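Local coordinates for conserved protein (Methanosarcina mazei, PDB 2NR4) that is of unknown function but binds flavin mononucleotide and belongs to a family grouped with the FMN-binding proteins, at residues A[60-64]-A[65-69]; A[169-172]-A[173-176]. All blocks are in the same frame, centred on the assembly; numbering follows the deposited sequence.

Interaction 1. Residues A[60-64]-A[65-69]; sequences LFKGS and HTWEN. With FMN (flavin mononucleotide), chain C.
Ser64 holds OG between its backbone N and carbonyl carbon (chi1 71°), and Trp67 swings CG anti to its own backbone N (chi1 168°). The first torsion lets Ser64 OG accept a fairly straight N-cap bond from Trp67 N at 3.0 Å. The second lays one face of the indole against the turn, where Lys62 CA and Gly63 N cover it. Lys62 CA sits 3.8 Å from the centroid of the Trp67 five-membered ring, almost on the ring normal, a CH-pi contact. The motif is a type II beta turn from Phe61 to Ser64 that links strand 57-61 to helix 65-73. Gly63 has positive phi (104°), where a CB would be jammed against Lys62 O. Glu68 N closes the first helical turn on Ser64 O. The helix start grips the FMN phosphate: His65 N gives to O1P at 2.7 Å, while Thr66 uses both N and OG1 on O2P, OG1 at 2.6 Å. The positive end of the helix dipole probably helps to steady the negative phosphate. Phe61 N gives FMN O2 a nearly straight bond of 2.7 Å, which ties this carbonyl of the flavin to the strand end. Leu60 CD2 meets Thr66 CG2 at 3.9 Å, the two side chains at about a right angle.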
loop_
_atom_site.group_PDB
_atom_site.type_symbol
_atom_site.label_atom_id
_atom_site.label_comp_id
_atom_site.label_asym_id
_atom_site.label_seq_id
_atom_site.Cartn_x
_atom_site.Cartn_y
_atom_site.Cartn_z
ATOM N N LEU A 60 12.582 3.021 -18.092
ATOM C CA LEU A 60 12.329 4.458 -18.079
ATOM C C LEU A 60 11.817 4.948 -19.445
ATOM O O LEU A 60 12.416 4.687 -20.481
ATOM C CB LEU A 60 13.601 5.212 -17.697
ATOM C CG LEU A 60 14.463 4.684 -16.560
ATOM C CD1 LEU A 60 15.820 5.358 -16.576
ATOM C CD2 LEU A 60 13.770 4.985 -15.240
ATOM N N PHE A 61 10.702 5.668 -19.438
ATOM C CA PHE A 61 10.189 6.328 -20.622
ATOM C C PHE A 61 11.204 7.335 -21.161
ATOM O O PHE A 61 11.753 8.154 -20.416
ATOM C CB PHE A 61 8.855 7.017 -20.301
ATOM C CG PHE A 61 7.721 6.052 -20.087
ATOM C CD1 PHE A 61 7.369 5.141 -21.089
ATOM C CD2 PHE A 61 7.005 6.052 -18.899
ATOM C CE1 PHE A 61 6.314 4.240 -20.904
ATOM C CE2 PHE A 61 5.965 5.155 -18.695
ATOM C CZ PHE A 61 5.612 4.240 -19.701
ATOM N N LYS A 62 11.498 7.244 -22.453
ATOM C CA LYS A 62 12.508 8.105 -23.021
ATOM C C LYS A 62 12.016 9.551 -22.986
ATOM O O LYS A 62 10.832 9.805 -23.204
ATOM C CB LYS A 62 12.834 7.691 -24.460
ATOM C CG LYS A 62 13.587 6.390 -24.596
ATOM C CD LYS A 62 14.070 6.150 -26.035
ATOM C CE LYS A 62 13.317 4.983 -26.673
ATOM N NZ LYS A 62 13.873 4.561 -27.999
ATOM N N GLY A 63 12.923 10.474 -22.697
ATOM C CA GLY A 63 12.646 11.908 -22.769
ATOM C C GLY A 63 12.444 12.562 -21.410
ATOM O O GLY A 63 12.326 13.783 -21.321
ATOM N N SER A 64 12.364 11.753 -20.350
ATOM C CA SER A 64 12.118 12.283 -19.019
ATOM C C SER A 64 13.411 12.778 -18.364
ATOM O O SER A 64 14.516 12.479 -18.820
ATOM C CB SER A 64 11.480 11.209 -18.151
ATOM O OG SER A 64 12.428 10.191 -17.832
ATOM N N HIS A 65 13.288 13.525 -17.277
ATOM C CA HIS A 65 14.502 13.969 -16.625
ATOM C C HIS A 65 15.277 12.785 -16.000
ATOM O O HIS A 65 16.509 12.730 -16.052
ATOM C CB HIS A 65 14.210 15.109 -15.648
ATOM C CG HIS A 65 14.314 16.471 -16.281
ATOM N ND1 HIS A 65 15.496 16.955 -16.818
ATOM C CD2 HIS A 65 13.386 17.439 -16.477
ATOM C CE1 HIS A 65 15.294 18.172 -17.293
ATOM N NE2 HIS A 65 14.020 18.485 -17.111
ATOM N N THR A 66 14.549 11.836 -15.416
ATOM C CA THR A 66 15.181 10.618 -14.871
ATOM C C THR A 66 15.957 9.883 -15.949
ATOM O O THR A 66 17.090 9.440 -15.736
ATOM C CB THR A 66 14.089 9.674 -14.303
ATOM O OG1 THR A 66 13.325 10.395 -13.354
ATOM C CG2 THR A 66 14.693 8.457 -13.651
ATOM N N TRP A 67 15.330 9.723 -17.108
ATOM C CA TRP A 67 15.995 9.103 -18.265
ATOM C C TRP A 67 17.302 9.826 -18.647
ATOM O O TRP A 67 18.367 9.193 -18.771
ATOM C CB TRP A 67 15.008 9.063 -19.439
ATOM C CG TRP A 67 15.597 8.717 -20.747
ATOM C CD1 TRP A 67 15.868 7.471 -21.207
ATOM C CD2 TRP A 67 15.967 9.627 -21.798
ATOM N NE1 TRP A 67 16.398 7.542 -22.483
ATOM C CE2 TRP A 67 16.463 8.852 -22.863
ATOM C CE3 TRP A 67 15.943 11.024 -21.931
ATOM C CZ2 TRP A 67 16.903 9.422 -24.071
ATOM C CZ3 TRP A 67 16.385 11.596 -23.138
ATOM C CH2 TRP A 67 16.860 10.792 -24.183
ATOM N N GLU A 68 17.238 11.152 -18.771
ATOM C CA GLU A 68 18.398 11.948 -19.156
ATOM C C GLU A 68 19.525 11.782 -18.139
ATOM O O GLU A 68 20.667 11.619 -18.522
ATOM C CB GLU A 68 17.998 13.430 -19.330
ATOM C CG GLU A 68 18.998 14.255 -20.159
ATOM C CD GLU A 68 18.634 15.740 -20.227
ATOM O OE1 GLU A 68 17.497 16.112 -19.834
ATOM O OE2 GLU A 68 19.511 16.530 -20.657
ATOM N N ASN A 69 19.190 11.751 -16.848
ATOM C CA ASN A 69 20.204 11.637 -15.807
ATOM C C ASN A 69 20.839 10.237 -15.771
ATOM O O ASN A 69 22.043 10.100 -15.543
ATOM C CB ASN A 69 19.646 12.002 -14.430
ATOM C CG ASN A 69 19.322 13.479 -14.276
ATOM O OD1 ASN A 69 19.844 14.322 -15.005
ATOM N ND2 ASN A 69 18.470 13.804 -13.307
HETATM N N1 FMN C . 7.992 6.452 -15.547
HETATM C C2 FMN C . 8.973 5.605 -16.020
HETATM O O2 FMN C . 9.686 5.991 -16.942
HETATM N N3 FMN C . 9.122 4.342 -15.488
HETATM C C4 FMN C . 8.300 3.919 -14.455
HETATM O O4 FMN C . 8.554 2.897 -13.830
HETATM C C4A FMN C . 7.316 4.773 -13.965
HETATM N N5 FMN C . 6.476 4.371 -12.938
HETATM C C5A FMN C . 5.506 5.227 -12.436
HETATM C C6 FMN C . 4.679 4.809 -11.386
HETATM C C7 FMN C . 3.708 5.658 -10.874
HETATM C C7M FMN C . 2.797 5.143 -9.796
HETATM C C8 FMN C . 3.553 6.941 -11.441
HETATM C C8M FMN C . 2.649 7.948 -10.837
HETATM C C9 FMN C . 4.372 7.367 -12.496
HETATM C C9A FMN C . 5.366 6.501 -12.988
HETATM N N10 FMN C . 6.201 6.899 -14.034
HETATM C C10 FMN C . 7.167 6.043 -14.521
HETATM C "C1'" FMN C . 5.956 8.198 -14.741
HETATM C "C2'" FMN C . 6.921 9.238 -14.185
HETATM O "O2'" FMN C . 6.833 9.261 -12.786
HETATM C "C3'" FMN C . 6.499 10.595 -14.697
HETATM O "O3'" FMN C . 6.603 10.593 -16.110
HETATM C "C4'" FMN C . 7.327 11.710 -14.062
HETATM O "O4'" FMN C . 6.659 12.902 -14.394
HETATM C "C5'" FMN C . 8.769 11.736 -14.586
HETATM O "O5'" FMN C . 9.390 12.963 -14.263
HETATM P P FMN C . 10.952 13.317 -14.530
HETATM O O1P FMN C . 10.979 14.006 -15.905
HETATM O O2P FMN C . 11.753 11.998 -14.625
HETATM O O3P FMN C . 11.388 14.305 -13.446
#

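Interaction 2. Residues A[169-172]-A[173-176]; sequences HATR and YQLT
His169 O accepts a hydrogen bond from Tyr173 N at 2.8 Å, the first of the backbone bonds that tie this helical turn to the next. Tyr173 CB also lies close to this oxygen. Ala170 O comes next and accepts from Gln174 N at 3.1 Å. Gln174 CG stands anti to the carbonyl carbon (chi1 -69°), which lays the chain against the preceding turn, CG 3.5 Å from Ala170 O and NE2 3.7 Å from Thr171 CA. Thr171 O takes a weak, bent bond from Leu175 N. The hydroxyl of Thr171 is bonded to Val168 O, one turn back. Arg172 contributes its carbonyl oxygen, which has Leu175 CB at 3.3 Å and the side chain of Thr176 beside it. Thr176 OG1 lies 3.0 Å from Arg172 O and within hydrogen-bonding reach of Glu178 OE2. Thr176 CG2 is pressed close to Arg172 O, at 3.1 Å. Replacing Thr176 by an alanine is likely to leave Glu178 without this hydroxyl partner and open a small gap beside Arg172 O. These contacts are those of an alpha helix near its C-terminal end, helix 158-176. Toward helix 179-195, Arg172, Tyr173 and Thr176 touch Tyr181, and Tyr173 also meets Leu182. Ala170 and Gln174 pack on Phe92 of helix 84-92, and Thr171 on Thr91, whose backbone oxygen is hydrogen-bonded to FMN.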
loop_
_atom_site.group_PDB
_atom_site.type_symbol
_atom_site.label_atom_id
_atom_site.label_comp_id
_atom_site.label_asym_id
_atom_site.label_seq_id
_atom_site.Cartn_x
_atom_site.Cartn_y
_atom_site.Cartn_z
ATOM N N HIS A 169 -3.141 7.687 -14.266
ATOM C CA HIS A 169 -4.126 8.142 -15.259
ATOM C C HIS A 169 -3.992 9.618 -15.640
ATOM O O HIS A 169 -4.164 9.976 -16.811
ATOM C CB HIS A 169 -5.538 7.756 -14.828
ATOM C CG HIS A 169 -5.719 6.276 -14.705
ATOM N ND1 HIS A 169 -5.313 5.394 -15.687
ATOM C CD2 HIS A 169 -6.214 5.515 -13.700
ATOM C CE1 HIS A 169 -5.581 4.160 -15.304
ATOM N NE2 HIS A 169 -6.111 4.202 -14.097
ATOM N N ALA A 170 -3.672 10.472 -14.675
ATOM C CA ALA A 170 -3.398 11.856 -14.978
ATOM C C ALA A 170 -2.239 12.031 -15.961
ATOM O O ALA A 170 -2.317 12.890 -16.839
ATOM C CB ALA A 170 -3.173 12.685 -13.681
ATOM N N THR A 171 -1.165 11.252 -15.827
ATOM C CA THR A 171 -0.065 11.349 -16.790
ATOM C C THR A 171 -0.492 10.875 -18.178
ATOM O O THR A 171 -0.024 11.398 -19.213
ATOM C CB THR A 171 1.242 10.600 -16.345
ATOM O OG1 THR A 171 1.042 9.191 -16.362
ATOM C CG2 THR A 171 1.734 11.044 -14.967
ATOM N N ARG A 172 -1.375 9.883 -18.199
ATOM C CA ARG A 172 -1.927 9.377 -19.448
ATOM C C ARG A 172 -2.881 10.356 -20.106
ATOM O O ARG A 172 -2.897 10.455 -21.347
ATOM C CB ARG A 172 -2.576 8.027 -19.234
ATOM C CG ARG A 172 -1.518 6.978 -19.146
ATOM C CD ARG A 172 -2.110 5.693 -18.724
ATOM N NE ARG A 172 -1.068 4.696 -18.572
ATOM C CZ ARG A 172 -1.269 3.512 -18.014
ATOM N NH1 ARG A 172 -2.474 3.181 -17.549
ATOM N NH2 ARG A 172 -0.261 2.667 -17.923
ATOM N N TYR A 173 -3.640 11.088 -19.295
ATOM C CA TYR A 173 -4.472 12.159 -19.793
ATOM C C TYR A 173 -3.661 13.269 -20.450
ATOM O O TYR A 173 -4.113 13.896 -21.415
ATOM C CB TYR A 173 -5.350 12.758 -18.701
ATOM C CG TYR A 173 -6.178 13.876 -19.260
ATOM C CD1 TYR A 173 -7.273 13.607 -20.084
ATOM C CD2 TYR A 173 -5.839 15.210 -19.017
ATOM C CE1 TYR A 173 -8.022 14.642 -20.639
ATOM C CE2 TYR A 173 -6.578 16.254 -19.573
ATOM C CZ TYR A 173 -7.665 15.956 -20.373
ATOM O OH TYR A 173 -8.402 16.979 -20.911
ATOM N N GLN A 174 -2.485 13.534 -19.899
ATOM C CA GLN A 174 -1.548 14.477 -20.495
ATOM C C GLN A 174 -0.974 13.904 -21.792
ATOM O O GLN A 174 -0.677 14.670 -22.717
ATOM C CB GLN A 174 -0.414 14.817 -19.516
ATOM C CG GLN A 174 -0.832 15.644 -18.304
ATOM C CD GLN A 174 0.334 15.899 -17.340
ATOM O OE1 GLN A 174 0.500 17.013 -16.835
ATOM N NE2 GLN A 174 1.160 14.873 -17.110
ATOM N N LEU A 175 -0.829 12.573 -21.860
ATOM C CA LEU A 175 -0.282 11.893 -23.050
ATOM C C LEU A 175 -1.159 12.262 -24.257
ATOM O O LEU A 175 -0.593 12.594 -25.304
ATOM C CB LEU A 175 0.003 10.409 -22.830
ATOM C CG LEU A 175 0.888 9.674 -23.847
ATOM C CD1 LEU A 175 2.171 10.457 -24.179
ATOM C CD2 LEU A 175 1.214 8.276 -23.297
ATOM N N THR A 176 -2.493 12.136 -24.215
ATOM C CA THR A 176 -3.293 11.188 -25.033
ATOM C C THR A 176 -4.539 12.059 -25.176
ATOM O O THR A 176 -5.250 12.008 -26.182
ATOM C CB THR A 176 -3.746 9.786 -24.506
ATOM O OG1 THR A 176 -4.831 9.908 -23.581
ATOM C CG2 THR A 176 -2.603 8.943 -23.995
#

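In the fold
Interaction 1 comes first along the chain, in the N-terminal DUF447 domain; interaction 2 follows in the second DUF447 region. Their centres are about 17 Å apart. The nearest atoms are about 6 Å apart, and the two do not touch. Interaction 1 joins a strand of the six-stranded antiparallel barrel to helix 65-73. Interaction 2 lies on helix 158-176, which packs with helix 179-195. FMN relates the two regions. Residues 60-69 bind its phosphate and flavin ring system directly, while Thr171 has its side chain about 5 Å from the cofactor. The flavin site thus lies where barrel and helices meet, consistent with both parts shaping the pocket.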